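Long-range contacts in PHOX (Pseudomonas fluorescens, PDB 4A9V), which is an alkaline phosphatase that hydrolyses phosphate monoesters with a complex iron-calcium cofactor held in a beta-propeller: residues Q40-N45 and N140-G145; G136-R141 and D256-P261; R328-D333 and K340-W345. One frame throughout, in Å; residues are numbered along the deposited sequence. Where two conformers were deposited one is given.

In the fold
From the N terminus, the loop after strand 30-37 passes beside the end of strand 130-144, and contact 1 (40-45 with 140-145) closes the first long loop, of 94 residues. Contact 2 (136-141 with 256-261) opens on the same strand, so the two loops overlap through N140 and R141. Their centres lie about 9 Å apart, and L42 and G136 probably share a hydrogen bond. Together they tie the early loop, and the loop before strand 262-264 of the mixed sheet, to strand 130-144, an outer strand of a four-stranded sheet. Contact 3 (328-333 with 340-345) follows in series, a local hairpin on the opposite side of the chain's centre.

Contact 1. Residues Q40-N45 and N140-G145; sequences QPLHKN and NRRIHG
The carboxamide of N140 reaches across to the backbone of L42, and ND2 gives a hydrogen bond of 2.9 Å to L42 O. The N-H is nearly straight on its target (160°); it meets a lone pair in the carbonyl plane, and the oxygen lies close to the amide plane of N140. With CG anti to its own carbonyl carbon (chi1 -68°), N140 holds its amide towards L42 O. L42 CB and N140 CB are also in contact, 4.1 Å apart. Asparagine suits this place because its one flat group serves three backbone atoms: ND2 also donates to V134 O, while OD1 accepts from E123 N.

The side chain of L42 crosses that of R142 at about a right angle, and its CD1 rests 3.8 Å from R142 CD, so a branched apolar tip meets the aliphatic part of the arginine. The R142 chain is bent at chi2 and chi3; NH1 donates to A115 O and Q63 O, NE to V119 O and NH2 to I143 O, which probably spreads the buried charge over several oxygens.

H43 brings its ring in by the edge. CE1 lies 3.2 Å from N140 O, near the ring plane, and water 1 sits in the same plane, joining H43 NE2 to R142 N. L42 CB, from the residue before, lies over the centre of one face of the H43 ring.

Strand 118-127 runs alongside, and its I122 touches both L42 and N140, while backbone bonds from R141 to V121 and from I143 to V119 join strand 130-144 to it.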
ATOM      1  N   GLN A  40       2.214  -8.663  19.336  1.00  7.76           N
ATOM      2  CA  GLN A  40       1.373  -9.759  19.818  1.00  7.70           C
ATOM      3  C   GLN A  40       1.959 -11.102  19.392  1.00  7.34           C
ATOM      4  O   GLN A  40       2.082 -11.362  18.200  1.00  7.97           O
ATOM      5  CB  GLN A  40      -0.023  -9.610  19.223  1.00  7.98           C
ATOM      6  CG  GLN A  40      -0.961 -10.766  19.519  1.00  9.09           C
ATOM      7  CD  GLN A  40      -1.240 -10.923  20.997  1.00  9.68           C
ATOM      8  OE1 GLN A  40      -1.580  -9.953  21.678  1.00 10.41           O
ATOM      9  NE2 GLN A  40      -1.103 -12.145  21.499  1.00 10.71           N
ATOM     10  N   PRO A  41       2.230 -12.010  20.347  1.00  7.93           N
ATOM     11  CA  PRO A  41       2.639 -13.341  19.908  1.00  8.40           C
ATOM     12  C   PRO A  41       1.535 -14.044  19.129  1.00  8.01           C
ATOM     13  O   PRO A  41       0.361 -13.984  19.508  1.00  8.42           O
ATOM     14  CB  PRO A  41       2.954 -14.077  21.217  1.00  9.55           C
ATOM     15  CG  PRO A  41       2.250 -13.298  22.277  1.00 10.05           C
ATOM     16  CD  PRO A  41       2.282 -11.877  21.815  1.00  8.93           C
ATOM     17  N   LEU A  42       1.917 -14.748  18.069  1.00  8.13           N
ATOM     18  CA  LEU A  42       0.941 -15.402  17.215  1.00  8.24           C
ATOM     19  C   LEU A  42       0.645 -16.837  17.629  1.00  7.90           C
ATOM     20  O   LEU A  42      -0.422 -17.349  17.294  1.00  8.87           O
ATOM     21  CB  LEU A  42       1.401 -15.388  15.759  1.00  8.64           C
ATOM     22  CG  LEU A  42       1.620 -14.010  15.139  1.00  9.15           C
ATOM     23  CD1 LEU A  42       1.813 -14.172  13.637  1.00 11.74           C
ATOM     24  CD2 LEU A  42       0.475 -13.051  15.428  1.00  9.79           C
ATOM     25  N   HIS A  43       1.609 -17.501  18.260  1.00  8.82           N
ATOM     26  CA  HIS A  43       1.536 -18.946  18.471  1.00  9.45           C
ATOM     27  C   HIS A  43       1.316 -19.297  19.913  1.00 10.27           C
ATOM     28  O   HIS A  43       1.477 -18.466  20.813  1.00 10.32           O
ATOM     29  CB  HIS A  43       2.793 -19.617  17.943  1.00 10.10           C
ATOM     30  CG  HIS A  43       3.094 -19.271  16.512  1.00 10.06           C
ATOM     31  ND1 HIS A  43       2.187 -19.422  15.526  1.00 11.32           N
ATOM     32  CD2 HIS A  43       4.215 -18.702  15.931  1.00 11.09           C
ATOM     33  CE1 HIS A  43       2.719 -18.995  14.367  1.00 11.19           C
ATOM     34  NE2 HIS A  43       3.978 -18.600  14.608  1.00 12.05           N
ATOM     35  N   LYS A  44       0.831 -20.510  20.138  1.00 11.83           N
ATOM     36  CA  LYS A  44       0.578 -20.957  21.494  0.50 14.91           C
ATOM     37  C   LYS A  44       1.844 -20.828  22.338  1.00 12.66           C
ATOM     38  O   LYS A  44       2.925 -21.260  21.944  1.00 14.85           O
ATOM     39  CB  LYS A  44       0.068 -22.396  21.506  0.50 17.45           C
ATOM     40  CG  LYS A  44      -0.340 -22.885  22.885  0.50 18.98           C
ATOM     41  CD  LYS A  44      -1.030 -24.234  22.800  0.50 20.90           C
ATOM     42  CE  LYS A  44      -0.933 -24.994  24.111  0.50 29.21           C
ATOM     43  NZ  LYS A  44      -1.661 -26.291  24.049  0.50 38.85           N
ATOM     44  N   ASN A  45       1.673 -20.263  23.528  1.00 13.40           N
ATOM     45  CA  ASN A  45       2.769 -20.059  24.470  1.00 14.32           C
ATOM     46  C   ASN A  45       3.867 -19.157  23.927  1.00 13.38           C
ATOM     47  O   ASN A  45       4.975 -19.137  24.454  1.00 14.79           O
ATOM     48  CB  ASN A  45       3.379 -21.397  24.897  1.00 21.37           C
ATOM     49  CG  ASN A  45       2.417 -22.237  25.708  1.00 45.52           C
ATOM     50  OD1 ASN A  45       1.567 -21.702  26.424  1.00 48.63           O
ATOM     51  ND2 ASN A  45       2.458 -23.550  25.501  1.00 32.47           N
ATOM     52  N   ASN A 140      -1.833 -19.069  11.581  1.00  7.80           N
ATOM     53  CA  ASN A 140      -1.079 -17.876  11.944  1.00  7.84           C
ATOM     54  C   ASN A 140       0.355 -18.013  11.456  1.00  7.74           C
ATOM     55  O   ASN A 140       0.978 -19.059  11.639  1.00  8.77           O
ATOM     56  CB  ASN A 140      -1.084 -17.656  13.452  1.00  7.88           C
ATOM     57  CG  ASN A 140      -2.448 -17.279  13.993  1.00  8.08           C
ATOM     58  OD1 ASN A 140      -3.393 -17.002  13.241  1.00  8.61           O
ATOM     59  ND2 ASN A 140      -2.542 -17.213  15.315  1.00  8.48           N
ATOM     60  N   ARG A 141       0.917 -16.933  10.926  1.00  7.34           N
ATOM     61  CA  ARG A 141       2.224 -17.021  10.305  1.00  7.73           C
ATOM     62  C   ARG A 141       2.846 -15.646  10.196  1.00  7.30           C
ATOM     63  O   ARG A 141       2.173 -14.687   9.833  1.00  8.13           O
ATOM     64  CB  ARG A 141       2.064 -17.627   8.911  1.00  9.84           C
ATOM     65  CG  ARG A 141       3.364 -17.896   8.208  1.00 11.04           C
ATOM     66  CD  ARG A 141       3.121 -18.422   6.811  1.00 12.31           C
ATOM     67  NE  ARG A 141       4.385 -18.734   6.178  1.00 12.60           N
ATOM     68  CZ  ARG A 141       4.514 -19.310   4.995  1.00 11.66           C
ATOM     69  NH1 ARG A 141       3.453 -19.458   4.209  1.00 10.96           N
ATOM     70  NH2 ARG A 141       5.725 -19.656   4.577  1.00 15.45           N
ATOM     71  N   ARG A 142       4.152 -15.577  10.422  1.00  6.98           N
ATOM     72  CA  ARG A 142       4.960 -14.443   9.983  1.00  7.25           C
ATOM     73  C   ARG A 142       5.742 -14.798   8.727  1.00  7.21           C
ATOM     74  O   ARG A 142       6.458 -15.797   8.689  1.00  8.87           O
ATOM     75  CB  ARG A 142       5.925 -13.986  11.075  1.00  7.96           C
ATOM     76  CG  ARG A 142       5.282 -13.245  12.232  1.00  7.85           C
ATOM     77  CD  ARG A 142       4.444 -12.047  11.806  1.00  7.38           C
ATOM     78  NE  ARG A 142       5.075 -11.210  10.789  1.00  6.94           N
ATOM     79  CZ  ARG A 142       6.195 -10.521  10.979  1.00  7.44           C
ATOM     80  NH1 ARG A 142       6.680 -10.350  12.199  1.00  8.43           N
ATOM     81  NH2 ARG A 142       6.840  -9.992   9.948  1.00  7.97           N
ATOM     82  N   ILE A 143       5.662 -13.912   7.744  1.00  7.04           N
ATOM     83  CA  ILE A 143       6.603 -13.848   6.652  1.00  7.30           C
ATOM     84  C   ILE A 143       7.366 -12.549   6.859  1.00  7.39           C
ATOM     85  O   ILE A 143       6.751 -11.512   7.105  1.00  9.04           O
ATOM     86  CB  ILE A 143       5.866 -13.861   5.301  1.00  8.45           C
ATOM     87  CG1 ILE A 143       5.070 -15.167   5.162  1.00 10.98           C
ATOM     88  CG2 ILE A 143       6.846 -13.701   4.153  1.00 10.76           C
ATOM     89  CD1 ILE A 143       3.887 -15.102   4.229  1.00 14.14           C
ATOM     90  N   HIS A 144       8.678 -12.633   6.983  1.00  7.26           N
ATOM     91  CA  HIS A 144       9.442 -11.459   7.363  1.00  7.45           C
ATOM     92  C   HIS A 144      10.607 -11.213   6.444  1.00  7.22           C
ATOM     93  O   HIS A 144      10.767 -11.877   5.411  1.00  7.71           O
ATOM     94  CB  HIS A 144       9.884 -11.565   8.824  1.00  8.05           C
ATOM     95  CG  HIS A 144      10.666 -12.810   9.131  1.00  7.99           C
ATOM     96  ND1 HIS A 144      11.896 -13.035   8.627  1.00  9.04           N
ATOM     97  CD2 HIS A 144      10.344 -13.920   9.902  1.00  9.56           C
ATOM     98  CE1 HIS A 144      12.336 -14.228   9.047  1.00  9.53           C
ATOM     99  NE2 HIS A 144      11.393 -14.761   9.846  1.00  9.84           N
ATOM    100  N   GLY A 145      11.427 -10.230   6.795  1.00  7.49           N
ATOM    101  CA  GLY A 145      12.479  -9.760   5.910  1.00  7.72           C
ATOM    102  C   GLY A 145      13.631 -10.722   5.687  1.00  7.25           C
ATOM    103  O   GLY A 145      14.454 -10.483   4.802  1.00  8.90           O
TER
HETATM  104  O   HOH W   1       5.394 -17.965  12.039  1.00  9.77           O

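Contact 2. Residues G136-R141 and D256-P261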
ATOM      1  N   GLY A 136      -2.604 -19.029  18.351  1.00  9.58           N
ATOM      2  CA  GLY A 136      -2.407 -20.473  18.293  1.00  9.94           C
ATOM      3  C   GLY A 136      -3.082 -21.177  17.123  1.00 10.41           C
ATOM      4  O   GLY A 136      -2.962 -22.391  16.988  1.00 11.43           O
ATOM      5  N   SER A 137      -3.751 -20.438  16.247  1.00  9.53           N
ATOM      6  CA  SER A 137      -4.294 -21.030  15.026  1.00  8.71           C
ATOM      7  C   SER A 137      -3.169 -21.610  14.184  1.00  8.94           C
ATOM      8  O   SER A 137      -2.125 -20.973  14.008  1.00  9.90           O
ATOM      9  CB  SER A 137      -5.038 -19.979  14.217  1.00  9.44           C
ATOM     10  OG  SER A 137      -5.361 -20.480  12.932  1.00  9.27           O
ATOM     11  N   ARG A 138      -3.451 -22.718  13.510  1.00 10.25           N
ATOM     12  CA  ARG A 138      -2.481 -23.317  12.606  1.00 10.44           C
ATOM     13  C   ARG A 138      -2.206 -22.444  11.378  1.00  9.83           C
ATOM     14  O   ARG A 138      -1.192 -22.621  10.709  1.00 10.72           O
ATOM     15  CB  ARG A 138      -2.945 -24.709  12.173  1.00 13.60           C
ATOM     16  CG  ARG A 138      -4.027 -24.702  11.111  1.00 19.44           C
ATOM     17  CD  ARG A 138      -4.265 -26.095  10.534  1.00 71.86           C
ATOM     18  NE  ARG A 138      -3.136 -26.572   9.736  1.00111.31           N
ATOM     19  CZ  ARG A 138      -3.080 -26.524   8.405  1.00147.41           C
ATOM     20  NH1 ARG A 138      -4.168 -26.219   7.704  1.00 57.43           N
ATOM     21  NH2 ARG A 138      -1.999 -26.959   7.770  1.00114.09           N
ATOM     22  N   TYR A 139      -3.074 -21.469  11.120  1.00  8.76           N
ATOM     23  CA  TYR A 139      -2.901 -20.575   9.978  1.00  8.21           C
ATOM     24  C   TYR A 139      -2.033 -19.361  10.302  1.00  8.32           C
ATOM     25  O   TYR A 139      -1.617 -18.641   9.404  1.00  8.86           O
ATOM     26  CB  TYR A 139      -4.263 -20.134   9.453  1.00  9.06           C
ATOM     27  CG  TYR A 139      -5.056 -21.270   8.850  1.00  8.66           C
ATOM     28  CD1 TYR A 139      -4.755 -21.743   7.585  1.00  9.60           C
ATOM     29  CD2 TYR A 139      -6.002 -21.958   9.598  1.00 10.26           C
ATOM     30  CE1 TYR A 139      -5.426 -22.824   7.051  1.00 10.97           C
ATOM     31  CE2 TYR A 139      -6.639 -23.077   9.092  1.00 11.83           C
ATOM     32  CZ  TYR A 139      -6.359 -23.495   7.811  1.00 12.12           C
ATOM     33  OH  TYR A 139      -6.987 -24.602   7.288  1.00 16.10           O
ATOM     34  N   ASN A 140      -1.833 -19.069  11.581  1.00  7.80           N
ATOM     35  CA  ASN A 140      -1.079 -17.876  11.944  1.00  7.84           C
ATOM     36  C   ASN A 140       0.355 -18.013  11.456  1.00  7.74           C
ATOM     37  O   ASN A 140       0.978 -19.059  11.639  1.00  8.77           O
ATOM     38  CB  ASN A 140      -1.084 -17.656  13.452  1.00  7.88           C
ATOM     39  CG  ASN A 140      -2.448 -17.279  13.993  1.00  8.08           C
ATOM     40  OD1 ASN A 140      -3.393 -17.002  13.241  1.00  8.61           O
ATOM     41  ND2 ASN A 140      -2.542 -17.213  15.315  1.00  8.48           N
ATOM     42  N   ARG A 141       0.917 -16.933  10.926  1.00  7.34           N
ATOM     43  CA  ARG A 141       2.224 -17.021  10.305  1.00  7.73           C
ATOM     44  C   ARG A 141       2.846 -15.646  10.196  1.00  7.30           C
ATOM     45  O   ARG A 141       2.173 -14.687   9.833  1.00  8.13           O
ATOM     46  CB  ARG A 141       2.064 -17.627   8.911  1.00  9.84           C
ATOM     47  CG  ARG A 141       3.364 -17.896   8.208  1.00 11.04           C
ATOM     48  CD  ARG A 141       3.121 -18.422   6.811  1.00 12.31           C
ATOM     49  NE  ARG A 141       4.385 -18.734   6.178  1.00 12.60           N
ATOM     50  CZ  ARG A 141       4.514 -19.310   4.995  1.00 11.66           C
ATOM     51  NH1 ARG A 141       3.453 -19.458   4.209  1.00 10.96           N
ATOM     52  NH2 ARG A 141       5.725 -19.656   4.577  1.00 15.45           N
ATOM     53  N   ASP A 256      -2.295 -21.954   3.220  1.00  9.36           N
ATOM     54  CA  ASP A 256      -1.255 -22.980   3.284  1.00  9.80           C
ATOM     55  C   ASP A 256      -0.048 -22.453   4.049  1.00  9.72           C
ATOM     56  O   ASP A 256       0.806 -21.774   3.488  1.00  9.11           O
ATOM     57  CB  ASP A 256      -0.820 -23.409   1.879  1.00 12.07           C
ATOM     58  CG  ASP A 256       0.236 -24.499   1.899  1.00 14.44           C
ATOM     59  OD1 ASP A 256       0.660 -24.906   3.003  1.00 14.45           O
ATOM     60  OD2 ASP A 256       0.699 -24.888   0.803  1.00 21.32           O
ATOM     61  N   PRO A 257      -0.007 -22.697   5.359  1.00  9.88           N
ATOM     62  CA  PRO A 257       1.001 -22.034   6.182  1.00 10.40           C
ATOM     63  C   PRO A 257       2.422 -22.551   5.979  1.00 10.35           C
ATOM     64  O   PRO A 257       3.359 -21.964   6.508  1.00 13.27           O
ATOM     65  CB  PRO A 257       0.525 -22.287   7.621  1.00 13.75           C
ATOM     66  CG  PRO A 257      -0.470 -23.387   7.531  1.00 20.38           C
ATOM     67  CD  PRO A 257      -1.058 -23.344   6.160  1.00 12.02           C
ATOM     68  N   GLN A 258       2.590 -23.587   5.163  1.00  9.91           N
ATOM     69  CA  GLN A 258       3.922 -24.059   4.808  1.00 12.05           C
ATOM     70  C   GLN A 258       4.299 -23.718   3.368  1.00 11.16           C
ATOM     71  O   GLN A 258       5.340 -24.150   2.882  1.00 14.29           O
ATOM     72  CB  GLN A 258       4.034 -25.564   5.045  1.00 15.15           C
ATOM     73  CG  GLN A 258       4.093 -25.940   6.519  1.00 19.11           C
ATOM     74  CD  GLN A 258       2.742 -25.855   7.202  1.00 19.52           C
ATOM     75  OE1 GLN A 258       1.743 -26.367   6.692  1.00 21.95           O
ATOM     76  NE2 GLN A 258       2.714 -25.258   8.390  1.00 26.80           N
ATOM     77  N   SER A 259       3.475 -22.916   2.701  1.00 10.60           N
ATOM     78  CA  SER A 259       3.760 -22.511   1.328  1.00 10.87           C
ATOM     79  C   SER A 259       4.892 -21.495   1.260  1.00 11.15           C
ATOM     80  O   SER A 259       5.118 -20.734   2.203  1.00 12.37           O
ATOM     81  CB  SER A 259       2.511 -21.929   0.672  1.00 12.01           C
ATOM     82  OG  SER A 259       2.082 -20.752   1.340  1.00 13.58           O
ATOM     83  N   THR A 260       5.588 -21.480   0.130  1.00  9.80           N
ATOM     84  CA  THR A 260       6.649 -20.512  -0.112  1.00 10.41           C
ATOM     85  C   THR A 260       6.129 -19.387  -1.001  1.00  8.84           C
ATOM     86  O   THR A 260       5.737 -19.631  -2.141  1.00  9.47           O
ATOM     87  CB  THR A 260       7.860 -21.195  -0.782  1.00 10.87           C
ATOM     88  OG1 THR A 260       8.384 -22.194   0.098  1.00 13.03           O
ATOM     89  CG2 THR A 260       8.950 -20.197  -1.099  1.00 12.87           C
ATOM     90  N   PRO A 261       6.096 -18.151  -0.480  1.00  7.95           N
ATOM     91  CA  PRO A 261       5.606 -17.042  -1.293  1.00  8.51           C
ATOM     92  C   PRO A 261       6.491 -16.785  -2.502  1.00  7.45           C
ATOM     93  O   PRO A 261       7.672 -17.151  -2.521  1.00  8.20           O
ATOM     94  CB  PRO A 261       5.633 -15.852  -0.325  1.00  8.55           C
ATOM     95  CG  PRO A 261       5.585 -16.476   1.038  1.00  9.32           C
ATOM     96  CD  PRO A 261       6.392 -17.732   0.899  1.00  9.79           C
TER
HETATM   97  O   HOH W   2       0.224 -25.023  10.305  1.00 33.89           O
HETATM   98  O   HOH W   3       0.705 -18.596   4.537  1.00 10.19           O
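This is a polar surface contact between two turns, the one leading into the last part of strand 130-144 and the loop that joins strands 249-252 and 262-264. The side chain of R141 runs out fully extended, CG anti to the backbone N (chi1 -174°), and grips S259 O end-on: NH2 donates at 2.7 Å and NH1 at 2.9 Å, with the oxygen in the guanidinium plane. P257 O lies over the centre of one guanidinium face, 3.3 Å from R141 CZ, above the plane, where no N-H points at it and the carbonyl probably interacts favourably with the positive charge. Water 3 meets the edge at NH1.

Both sides are type I beta turns, S137 to N140 and D256 to S259. S137 OG takes the N-H of Y139 in an ST turn, and D256 OD1 takes that of Q258 in an Asx turn. P257 suits position i+1 of its turn, because its ring fixes phi near the value that position needs (-72°). A leucine in place of R141 would probably leave S259 O without its two donors and the D256-S259 turn less firmly tied to the strand.

The P257 ring fits against the other turn: its CG is 3.3 Å from R138 O and lies over one face of the R138 guanidinium, off toward the rim. Water 2 links R138 O to Q258 NE2.

Contact 3. Residues R328-D333 and K340-W345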
ATOM      1  N   ARG A 328      -0.613   6.742 -19.981  1.00  7.19           N
ATOM      2  CA  ARG A 328      -0.467   8.134 -20.387  1.00  7.85           C
ATOM      3  C   ARG A 328      -1.836   8.802 -20.282  1.00  8.30           C
ATOM      4  O   ARG A 328      -2.855   8.182 -20.570  1.00 10.96           O
ATOM      5  CB  ARG A 328       0.072   8.229 -21.822  1.00  8.95           C
ATOM      6  CG  ARG A 328       0.469   9.639 -22.235  1.00  9.61           C
ATOM      7  CD  ARG A 328       0.837   9.737 -23.706  1.00 11.30           C
ATOM      8  NE  ARG A 328       2.037   8.979 -24.026  1.00 10.30           N
ATOM      9  CZ  ARG A 328       2.445   8.734 -25.266  1.00 11.94           C
ATOM     10  NH1 ARG A 328       1.702   9.125 -26.289  1.00 13.95           N
ATOM     11  NH2 ARG A 328       3.548   8.036 -25.484  1.00 13.38           N
ATOM     12  N   PHE A 329      -1.866  10.020 -19.756  1.00  7.81           N
ATOM     13  CA  PHE A 329      -3.098  10.788 -19.608  1.00  8.05           C
ATOM     14  C   PHE A 329      -2.969  12.044 -20.448  1.00  8.23           C
ATOM     15  O   PHE A 329      -1.932  12.720 -20.384  1.00 10.07           O
ATOM     16  CB  PHE A 329      -3.298  11.206 -18.151  1.00  8.18           C
ATOM     17  CG  PHE A 329      -3.444  10.053 -17.195  1.00  8.28           C
ATOM     18  CD1 PHE A 329      -2.322   9.468 -16.628  1.00  7.62           C
ATOM     19  CD2 PHE A 329      -4.691   9.555 -16.851  1.00  8.42           C
ATOM     20  CE1 PHE A 329      -2.431   8.380 -15.783  1.00  7.95           C
ATOM     21  CE2 PHE A 329      -4.801   8.467 -15.998  1.00  9.33           C
ATOM     22  CZ  PHE A 329      -3.667   7.848 -15.505  1.00  8.60           C
ATOM     23  N   ASP A 330      -4.016  12.389 -21.190  1.00  8.24           N
ATOM     24  CA  ASP A 330      -4.011  13.628 -21.948  1.00  8.69           C
ATOM     25  C   ASP A 330      -4.258  14.841 -21.060  1.00 10.18           C
ATOM     26  O   ASP A 330      -4.317  14.736 -19.838  1.00 10.42           O
ATOM     27  CB  ASP A 330      -4.983  13.556 -23.141  1.00  9.00           C
ATOM     28  CG  ASP A 330      -6.457  13.698 -22.755  1.00  9.80           C
ATOM     29  OD1 ASP A 330      -6.792  14.069 -21.610  1.00 10.10           O
ATOM     30  OD2 ASP A 330      -7.290  13.497 -23.663  1.00 11.42           O
ATOM     31  N   ALA A 331      -4.221  16.016 -21.671  1.00  9.29           N
ATOM     32  CA  ALA A 331      -4.277  17.275 -20.939  1.00 10.43           C
ATOM     33  C   ALA A 331      -5.652  17.544 -20.344  1.00 10.47           C
ATOM     34  O   ALA A 331      -5.811  18.462 -19.546  1.00 11.67           O
ATOM     35  CB  ALA A 331      -3.868  18.423 -21.848  1.00 14.03           C
ATOM     36  N   GLY A 332      -6.662  16.829 -20.826  1.00  9.77           N
ATOM     37  CA  GLY A 332      -8.025  17.044 -20.384  1.00 10.53           C
ATOM     38  C   GLY A 332      -8.613  18.357 -20.856  1.00  9.99           C
ATOM     39  O   GLY A 332      -8.024  19.070 -21.670  1.00 12.81           O
ATOM     40  N   ASP A 333      -9.759  18.708 -20.296  1.00  9.29           N
ATOM     41  CA  ASP A 333     -10.511  19.855 -20.759  1.00 10.29           C
ATOM     42  C   ASP A 333     -10.197  21.127 -19.981  1.00 10.59           C
ATOM     43  O   ASP A 333     -10.690  22.198 -20.327  1.00 11.93           O
ATOM     44  CB  ASP A 333     -12.014  19.565 -20.733  1.00 11.52           C
ATOM     45  CG  ASP A 333     -12.574  19.349 -19.327  1.00 10.98           C
ATOM     46  OD1 ASP A 333     -11.828  19.380 -18.328  1.00 10.64           O
ATOM     47  OD2 ASP A 333     -13.794  19.096 -19.246  1.00 15.58           O
ATOM     48  N   LYS A 340     -11.712  16.633 -16.857  0.50  9.23           N
ATOM     49  CA  LYS A 340     -12.024  15.350 -17.523  0.50  8.69           C
ATOM     50  C   LYS A 340     -11.116  15.196 -18.772  0.50  9.28           C
ATOM     51  O   LYS A 340     -10.965  16.160 -19.529  0.50  9.49           O
ATOM     52  CB  LYS A 340     -13.502  15.334 -17.986  0.50  9.68           C
ATOM     53  CG  LYS A 340     -14.563  15.470 -16.891  0.50 10.44           C
ATOM     54  CD  LYS A 340     -15.967  15.673 -17.471  0.50 15.39           C
ATOM     55  CE  LYS A 340     -17.037  15.839 -16.392  0.50 20.73           C
ATOM     56  NZ  LYS A 340     -17.212  17.247 -15.927  0.50 15.20           N
ATOM     57  N   GLY A 341     -10.708  13.967 -19.111  1.00  8.01           N
ATOM     58  CA  GLY A 341     -10.021  13.720 -20.369  1.00  8.75           C
ATOM     59  C   GLY A 341      -9.998  12.253 -20.745  1.00  7.59           C
ATOM     60  O   GLY A 341     -10.842  11.470 -20.302  1.00  8.24           O
ATOM     61  N   GLN A 342      -9.058  11.919 -21.626  1.00  7.87           N
ATOM     62  CA  GLN A 342      -8.832  10.550 -22.083  1.00  7.57           C
ATOM     63  C   GLN A 342      -7.406  10.139 -21.750  1.00  7.93           C
ATOM     64  O   GLN A 342      -6.521  10.980 -21.579  1.00  8.12           O
ATOM     65  CB  GLN A 342      -9.032  10.444 -23.600  1.00  8.72           C
ATOM     66  CG  GLN A 342     -10.471  10.631 -24.049  1.00 11.54           C
ATOM     67  CD  GLN A 342     -11.303   9.364 -23.926  1.00 11.92           C
ATOM     68  OE1 GLN A 342     -12.433   9.395 -23.425  1.00 15.65           O
ATOM     69  NE2 GLN A 342     -10.811   8.279 -24.499  1.00 11.22           N
ATOM     70  N   GLY A 343      -7.179   8.831 -21.691  1.00  7.36           N
ATOM     71  CA  GLY A 343      -5.841   8.297 -21.532  1.00  7.34           C
ATOM     72  C   GLY A 343      -5.718   6.942 -22.190  1.00  7.01           C
ATOM     73  O   GLY A 343      -6.660   6.446 -22.819  1.00  8.16           O
ATOM     74  N   GLN A 344      -4.535   6.358 -22.064  1.00  7.62           N
ATOM     75  CA  GLN A 344      -4.233   5.106 -22.723  1.00  7.78           C
ATOM     76  C   GLN A 344      -3.227   4.291 -21.937  1.00  7.20           C
ATOM     77  O   GLN A 344      -2.463   4.817 -21.123  1.00  8.33           O
ATOM     78  CB  GLN A 344      -3.689   5.353 -24.129  1.00  8.72           C
ATOM     79  CG  GLN A 344      -2.373   6.095 -24.144  1.00 10.03           C
ATOM     80  CD  GLN A 344      -1.918   6.453 -25.536  1.00 12.90           C
ATOM     81  OE1 GLN A 344      -1.548   5.581 -26.321  1.00 15.52           O
ATOM     82  NE2 GLN A 344      -1.879   7.746 -25.829  1.00 13.65           N
ATOM     83  N   TRP A 345      -3.233   2.994 -22.225  1.00  7.64           N
ATOM     84  CA  TRP A 345      -2.254   2.038 -21.725  1.00  6.95           C
ATOM     85  C   TRP A 345      -1.268   1.705 -22.812  1.00  7.05           C
ATOM     86  O   TRP A 345      -1.669   1.379 -23.942  1.00  9.09           O
ATOM     87  CB  TRP A 345      -2.978   0.764 -21.288  1.00  8.06           C
ATOM     88  CG  TRP A 345      -3.889   0.979 -20.115  1.00  8.29           C
ATOM     89  CD1 TRP A 345      -5.275   0.989 -20.108  1.00  7.99           C
ATOM     90  CD2 TRP A 345      -3.488   1.381 -18.774  1.00  7.32           C
ATOM     91  NE1 TRP A 345      -5.753   1.322 -18.870  1.00  7.90           N
ATOM     92  CE2 TRP A 345      -4.718   1.569 -18.022  1.00  7.12           C
ATOM     93  CE3 TRP A 345      -2.273   1.498 -18.118  1.00  7.51           C
ATOM     94  CZ2 TRP A 345      -4.708   1.945 -16.688  1.00  8.11           C
ATOM     95  CZ3 TRP A 345      -2.276   1.873 -16.777  1.00  8.25           C
ATOM     96  CH2 TRP A 345      -3.468   2.073 -16.076  1.00  8.79           C
TER
HETATM   97  O   HOH W   4     -15.227  19.013 -17.024  1.00 14.14           O
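The two segments run antiparallel, their end-to-end directions 156° apart. R328 and Q344 form a hydrogen-bonded pair, R328 N to Q344 O and Q344 N to R328 O both 2.9 Å; F329 and G343 are a non-hydrogen-bonded pair, CA atoms 4.2 Å apart. Glycine suits G343, where a side chain would run into R328 O, and G341, where one would clash with D330 OD1 and G332 CA.

Past F329 the first strand ends and D330 takes over. Its N-H goes to Q342 O, while its carboxylate turns back, CG lying between backbone N and carbonyl carbon (chi1 76°), to take Q342 N at OD2 (3.1 Å). OD1 accepts from G332 N, an Asx turn, and from W446 NE1. Here the beta hairpin of strands 322-329 and 340-347, part of a large antiparallel sheet, nears its connecting turn.

Nearer the tip, D333 OD1 accepts K340 N at 3.1 Å, and water 4 bridges D333 OD2 to K340 NZ, which also bonds H338. At the other end R328 and Q344 lie side by side, R328 CB 4.0 Å from Q344 CG, and the R328 guanidinium goes on to G379 O and V378 O.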